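Local coordinates for 39 kDa initiator binding protein (Trichomonas vaginalis, PDB 1PP7) that binds the initiator (Inr) element of core promoters through this N-terminal DNA-binding domain and so probably helps to set where transcription starts, at residues M40-L45 and I55-I60; L90-L95 and W105-F110. All blocks are in the same frame, centred on the assembly; numbering follows the deposited sequence.

Contact 1: M40-L45 and I55-I60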
loop_
_atom_site.group_PDB
_atom_site.type_symbol
_atom_site.label_atom_id
_atom_site.label_comp_id
_atom_site.label_asym_id
_atom_site.label_seq_id
_atom_site.Cartn_x
_atom_site.Cartn_y
_atom_site.Cartn_z
ATOM N N MET C 40 -6.489 2.368 -1.454
ATOM C CA MET C 40 -7.520 2.104 -0.432
ATOM C C MET C 40 -6.858 1.773 0.890
ATOM O O MET C 40 -7.414 2.049 1.904
ATOM C CB MET C 40 -8.382 0.916 -0.788
ATOM C CG MET C 40 -9.180 1.139 -2.015
ATOM S SD MET C 40 -10.121 -0.359 -2.459
ATOM C CE MET C 40 -9.429 -0.839 -4.139
ATOM N N LEU C 41 -5.678 1.163 0.851
ATOM C CA LEU C 41 -4.989 0.741 2.050
ATOM C C LEU C 41 -4.537 1.963 2.823
ATOM O O LEU C 41 -4.792 2.103 3.984
ATOM C CB LEU C 41 -3.762 -0.088 1.680
ATOM C CG LEU C 41 -3.628 -1.402 2.417
ATOM C CD1 LEU C 41 -2.177 -1.683 2.760
ATOM C CD2 LEU C 41 -4.459 -1.330 3.683
ATOM N N LEU C 42 -3.871 2.842 2.098
ATOM C CA LEU C 42 -3.342 4.102 2.549
ATOM C C LEU C 42 -4.501 4.924 3.138
ATOM O O LEU C 42 -4.429 5.430 4.280
ATOM C CB LEU C 42 -2.766 4.764 1.324
ATOM C CG LEU C 42 -1.435 5.481 1.242
ATOM C CD1 LEU C 42 -0.568 5.307 2.445
ATOM C CD2 LEU C 42 -0.786 5.019 -0.021
ATOM N N THR C 43 -5.582 5.025 2.375
ATOM C CA THR C 43 -6.748 5.758 2.793
ATOM C C THR C 43 -7.266 5.207 4.115
ATOM O O THR C 43 -7.540 5.966 5.077
ATOM C CB THR C 43 -7.857 5.676 1.740
ATOM O OG1 THR C 43 -7.441 6.368 0.549
ATOM C CG2 THR C 43 -9.143 6.346 2.262
ATOM N N TYR C 44 -7.372 3.894 4.209
ATOM C CA TYR C 44 -7.894 3.371 5.444
ATOM C C TYR C 44 -6.928 3.451 6.630
ATOM O O TYR C 44 -7.337 3.699 7.758
ATOM C CB TYR C 44 -8.398 1.933 5.263
ATOM C CG TYR C 44 -8.620 1.234 6.583
ATOM C CD1 TYR C 44 -7.588 0.495 7.171
ATOM C CD2 TYR C 44 -9.858 1.336 7.273
ATOM C CE1 TYR C 44 -7.766 -0.138 8.405
ATOM C CE2 TYR C 44 -10.047 0.701 8.527
ATOM C CZ TYR C 44 -8.994 -0.039 9.088
ATOM O OH TYR C 44 -9.128 -0.700 10.298
ATOM N N LEU C 45 -5.649 3.242 6.409
ATOM C CA LEU C 45 -4.795 3.288 7.551
ATOM C C LEU C 45 -4.832 4.688 8.147
ATOM O O LEU C 45 -4.633 4.852 9.343
ATOM C CB LEU C 45 -3.392 2.837 7.165
ATOM C CG LEU C 45 -3.291 1.341 6.899
ATOM C CD1 LEU C 45 -1.899 1.057 6.386
ATOM C CD2 LEU C 45 -3.566 0.520 8.186
ATOM N N ILE C 55 1.793 -1.741 10.504
ATOM C CA ILE C 55 2.086 -2.039 9.113
ATOM C C ILE C 55 3.143 -1.082 8.535
ATOM O O ILE C 55 4.196 -1.502 8.020
ATOM C CB ILE C 55 0.832 -2.013 8.248
ATOM C CG1 ILE C 55 -0.188 -3.001 8.798
ATOM C CG2 ILE C 55 1.194 -2.402 6.822
ATOM C CD1 ILE C 55 -1.501 -3.027 8.013
ATOM N N GLY C 56 2.897 0.205 8.626
ATOM C CA GLY C 56 3.907 1.097 8.107
ATOM C C GLY C 56 3.544 1.398 6.666
ATOM O O GLY C 56 4.105 0.820 5.732
ATOM N N LEU C 57 2.570 2.295 6.526
ATOM C CA LEU C 57 2.043 2.768 5.271
ATOM C C LEU C 57 1.224 3.999 5.624
ATOM O O LEU C 57 0.099 3.866 6.088
ATOM C CB LEU C 57 1.155 1.709 4.624
ATOM C CG LEU C 57 0.706 2.045 3.216
ATOM C CD1 LEU C 57 1.920 2.531 2.474
ATOM C CD2 LEU C 57 0.049 0.824 2.545
ATOM N N SER C 58 1.810 5.186 5.422
ATOM C CA SER C 58 1.145 6.465 5.710
ATOM C C SER C 58 1.622 7.684 4.905
ATOM O O SER C 58 2.762 7.762 4.458
ATOM C CB SER C 58 1.206 6.791 7.231
ATOM O OG SER C 58 2.505 6.713 7.752
ATOM N N TRP C 59 0.720 8.634 4.695
ATOM C CA TRP C 59 1.092 9.846 3.966
ATOM C C TRP C 59 1.970 10.739 4.846
ATOM O O TRP C 59 1.735 10.899 6.059
ATOM C CB TRP C 59 -0.141 10.658 3.578
ATOM C CG TRP C 59 -1.067 9.967 2.609
ATOM C CD1 TRP C 59 -2.283 9.396 2.899
ATOM C CD2 TRP C 59 -0.876 9.815 1.185
ATOM N NE1 TRP C 59 -2.847 8.910 1.747
ATOM C CE2 TRP C 59 -2.008 9.154 0.686
ATOM C CE3 TRP C 59 0.141 10.181 0.295
ATOM C CZ2 TRP C 59 -2.154 8.845 -0.647
ATOM C CZ3 TRP C 59 0.002 9.880 -1.034
ATOM C CH2 TRP C 59 -1.139 9.212 -1.496
ATOM N N ILE C 60 2.982 11.329 4.252
ATOM C CA ILE C 60 3.807 12.259 5.012
ATOM C C ILE C 60 3.424 13.689 4.484
ATOM O O ILE C 60 3.719 14.700 5.100
ATOM C CB ILE C 60 5.320 11.890 4.870
ATOM C CG1 ILE C 60 5.773 12.004 3.425
ATOM C CG2 ILE C 60 5.533 10.428 5.336
ATOM C CD1 ILE C 60 7.130 11.392 3.214
HETATM O O HOH W 1 -5.859 8.523 0.936
#

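Contact 2: L90-L95 and W105-F110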
loop_
_atom_site.group_PDB
_atom_site.type_symbol
_atom_site.label_atom_id
_atom_site.label_comp_id
_atom_site.label_asym_id
_atom_site.label_seq_id
_atom_site.Cartn_x
_atom_site.Cartn_y
_atom_site.Cartn_z
ATOM N N LEU C 90 4.501 0.217 -12.301
ATOM C CA LEU C 90 3.385 1.158 -12.258
ATOM C C LEU C 90 3.820 2.617 -12.054
ATOM O O LEU C 90 2.995 3.503 -11.815
ATOM C CB LEU C 90 2.334 0.698 -11.233
ATOM C CG LEU C 90 1.741 -0.680 -11.625
ATOM C CD1 LEU C 90 0.695 -1.135 -10.690
ATOM C CD2 LEU C 90 1.145 -0.568 -13.010
ATOM N N ALA C 91 5.122 2.871 -12.153
ATOM C CA ALA C 91 5.675 4.226 -12.086
ATOM C C ALA C 91 5.600 4.955 -10.752
ATOM O O ALA C 91 5.256 6.176 -10.687
ATOM C CB ALA C 91 5.056 5.131 -13.251
ATOM N N PHE C 92 5.876 4.198 -9.691
ATOM C CA PHE C 92 5.967 4.785 -8.357
ATOM C C PHE C 92 7.442 5.197 -8.330
ATOM O O PHE C 92 8.311 4.555 -8.903
ATOM C CB PHE C 92 5.613 3.789 -7.268
ATOM C CG PHE C 92 4.137 3.649 -7.066
ATOM C CD1 PHE C 92 3.488 4.351 -6.042
ATOM C CD2 PHE C 92 3.367 2.892 -7.979
ATOM C CE1 PHE C 92 2.101 4.310 -5.932
ATOM C CE2 PHE C 92 1.996 2.835 -7.889
ATOM C CZ PHE C 92 1.345 3.540 -6.867
ATOM N N GLU C 93 7.707 6.341 -7.761
ATOM C CA GLU C 93 9.051 6.801 -7.749
ATOM C C GLU C 93 9.550 6.884 -6.321
ATOM O O GLU C 93 8.969 7.568 -5.468
ATOM C CB GLU C 93 9.087 8.136 -8.469
ATOM C CG GLU C 93 10.286 9.023 -8.149
ATOM C CD GLU C 93 10.179 10.356 -8.918
ATOM O OE1 GLU C 93 9.025 10.745 -9.249
ATOM O OE2 GLU C 93 11.216 10.998 -9.187
ATOM N N GLN C 94 10.617 6.138 -6.063
ATOM C CA GLN C 94 11.224 6.070 -4.762
ATOM C C GLN C 94 12.000 7.363 -4.464
ATOM O O GLN C 94 12.835 7.818 -5.269
ATOM C CB GLN C 94 12.168 4.878 -4.686
ATOM C CG GLN C 94 12.586 4.651 -3.254
ATOM C CD GLN C 94 13.293 3.362 -3.055
ATOM O OE1 GLN C 94 13.166 2.464 -3.870
ATOM N NE2 GLN C 94 14.046 3.250 -1.963
ATOM N N LEU C 95 11.718 7.930 -3.306
ATOM C CA LEU C 95 12.347 9.158 -2.867
ATOM C C LEU C 95 13.333 8.925 -1.684
ATOM O O LEU C 95 13.941 9.861 -1.182
ATOM C CB LEU C 95 11.257 10.157 -2.458
ATOM C CG LEU C 95 10.187 10.352 -3.528
ATOM C CD1 LEU C 95 9.130 11.220 -2.924
ATOM C CD2 LEU C 95 10.758 10.945 -4.879
ATOM N N TRP C 105 7.845 7.364 -0.937
ATOM C CA TRP C 105 7.363 7.386 -2.317
ATOM C C TRP C 105 6.434 8.474 -2.779
ATOM O O TRP C 105 5.791 9.105 -1.976
ATOM C CB TRP C 105 6.601 6.089 -2.629
ATOM C CG TRP C 105 7.367 4.880 -2.351
ATOM C CD1 TRP C 105 7.656 4.374 -1.128
ATOM C CD2 TRP C 105 8.032 4.047 -3.304
ATOM N NE1 TRP C 105 8.458 3.304 -1.247
ATOM C CE2 TRP C 105 8.712 3.063 -2.573
ATOM C CE3 TRP C 105 8.116 4.038 -4.693
ATOM C CZ2 TRP C 105 9.483 2.059 -3.187
ATOM C CZ3 TRP C 105 8.879 3.058 -5.308
ATOM C CH2 TRP C 105 9.557 2.079 -4.549
ATOM N N LYS C 106 6.321 8.591 -4.116
ATOM C CA LYS C 106 5.416 9.510 -4.801
ATOM C C LYS C 106 5.138 8.936 -6.194
ATOM O O LYS C 106 5.872 8.098 -6.689
ATOM C CB LYS C 106 5.986 10.933 -4.895
ATOM C CG LYS C 106 6.492 11.378 -6.271
ATOM C CD LYS C 106 7.781 12.154 -6.141
ATOM C CE LYS C 106 7.963 13.243 -7.229
ATOM N NZ LYS C 106 8.101 12.764 -8.618
ATOM N N ARG C 107 4.067 9.378 -6.836
ATOM C CA ARG C 107 3.700 8.859 -8.158
ATOM C C ARG C 107 2.768 9.920 -8.668
ATOM O O ARG C 107 1.893 10.371 -7.930
ATOM C CB ARG C 107 2.973 7.520 -8.019
ATOM C CG ARG C 107 2.522 6.939 -9.365
ATOM C CD ARG C 107 1.408 5.915 -9.225
ATOM N NE ARG C 107 1.192 5.128 -10.437
ATOM C CZ ARG C 107 -0.016 4.827 -10.947
ATOM N NH1 ARG C 107 -1.149 5.251 -10.377
ATOM N NH2 ARG C 107 -0.093 4.059 -12.012
ATOM N N SER C 108 2.917 10.343 -9.911
ATOM C CA SER C 108 2.071 11.436 -10.373
ATOM C C SER C 108 0.550 11.124 -10.316
ATOM O O SER C 108 0.093 10.077 -10.748
ATOM C CB SER C 108 2.546 11.897 -11.772
ATOM O OG SER C 108 2.117 10.976 -12.762
ATOM N N GLY C 109 -0.219 12.042 -9.738
ATOM C CA GLY C 109 -1.649 11.856 -9.620
ATOM C C GLY C 109 -2.053 10.879 -8.514
ATOM O O GLY C 109 -3.215 10.433 -8.442
ATOM N N PHE C 110 -1.096 10.537 -7.658
ATOM C CA PHE C 110 -1.359 9.626 -6.574
ATOM C C PHE C 110 -1.198 10.462 -5.271
ATOM O O PHE C 110 -0.086 10.748 -4.791
ATOM C CB PHE C 110 -0.384 8.442 -6.695
ATOM C CG PHE C 110 -0.643 7.339 -5.714
ATOM C CD1 PHE C 110 -0.103 7.391 -4.415
ATOM C CD2 PHE C 110 -1.489 6.278 -6.049
ATOM C CE1 PHE C 110 -0.413 6.405 -3.476
ATOM C CE2 PHE C 110 -1.804 5.281 -5.095
ATOM C CZ PHE C 110 -1.264 5.354 -3.815
#

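Contact 1: M40-L45 and I55-I60
Leu41, Leu42 and Leu45 of helix 34-45 pack against Leu57 in the initiator-binding domain, a helix-turn-helix relative in which strand 57-59 is an outermost strand of a four-stranded antiparallel sheet. The axes of segment 40-45 and strand 57-59 pass 7.6 Å apart at 77°, so the strand runs almost across the helix and meets three of its side chains. The tight part is built of apolar side chains. Leu57 points its CB toward the helix, and a chi1 of -172° then sets CG beside the carbonyl carbon: CD2 meets Leu41 CD1 at 3.4 Å, while the branch carbon Leu57 CG, 3.6 Å from Leu42 CD1, faces that methyl together with Leu57 CD1. One turn further on, Leu45 CD1 rests against the Leu57 carbonyl and on Leu57 CB, the latter at 3.6 Å, and Leu45 CD2 touches Ile55 CD1 more loosely, at 4.1 Å. Val72 and Val75 of helix 69-76 close the buried end around Leu57, Leu41 and Ile55.

Toward the solvent side the packing gives way to the partly exposed Trp59 and the exposed Thr43. Leu42 CG sits over one face of the indole, 4.0 Å from the five-membered-ring centroid and 27° off its normal, a CH-pi contact. The indole N-H is linked to the helix through a water, which accepts from Trp59 NE1 at 3.1 Å and donates to Thr43 OG1 at 2.7 Å.

Contact 2: L90-L95 and W105-F110
With chi1 at 178°, Arg107 swings CG away from its backbone N and the chain runs straight on to NE, which lays CD over the Phe92 ring; Phe92 turns that ring beneath it. Arg107 CD sits 3.5 Å from the Phe92 centroid, a CH-pi contact, and the guanidinium plane is only 6° from that of the ring. Side-on, the guanidinium then grips one carbonyl with two nitrogens: Leu90 O accepts from Arg107 NE at 2.8 Å and from Arg107 NH2 at 3.1 Å, close to the guanidinium plane in both cases. This paired bond fixes the rotation of the group, and NH2 has a further acceptor in Asp118 O. Leu90 follows helix 80-89, which ends in a Schellman motif with Ala91 at C-prime.

Phe92 also turns its edge to the face of Phe110 in a T-shaped pair, centroids 5.1 Å apart and planes at 72°. Phe110 is brought round by a type II turn, closed by Phe110 N to Arg107 O.

Trp105 receives Gln94 CB over its six-membered ring, 3.9 Å from the centroid; Gln94 NE2 bonds to Gln96 O and to a DNA phosphate. On the sheet face opposite Gln94 and Trp105, Glu93 and Lys106 run side by side and form a salt bridge, although the modelled separation is too short to be trusted.

Glu93 N to Lys106 O (2.8 Å) and Lys106 N to Glu93 O (3.1 Å) make these two a hydrogen-bonded pair, with Gln94 and Trp105 the adjoining non-hydrogen-bonded one, the pattern of the antiparallel beta hairpin that follows a helix in winged helix-turn-helix DNA-binding domains.

Contact 1 closes before contact 2 opens, so the two follow in series along the chain, with centres 15 Å apart inside one DNA-binding domain. Both reach the same four-stranded sheet: contact 1 uses the outer strand 57-59, contact 2 joins the other outer strand, 93-99, to its neighbour 102-106, and strand 65-67 separates the two. They also touch directly, since Phe110 CE1 lies 3.5 Å from Trp59 CH2 and 3.7 Å from Leu42 CD2, and Phe65 on strand 65-67 packs against residues of both. Contact 1 lies about 10 Å from the DNA at its nearest atom, contact 2 about 3 Å, so the continuous packing joins the domain's interior to its DNA-facing side.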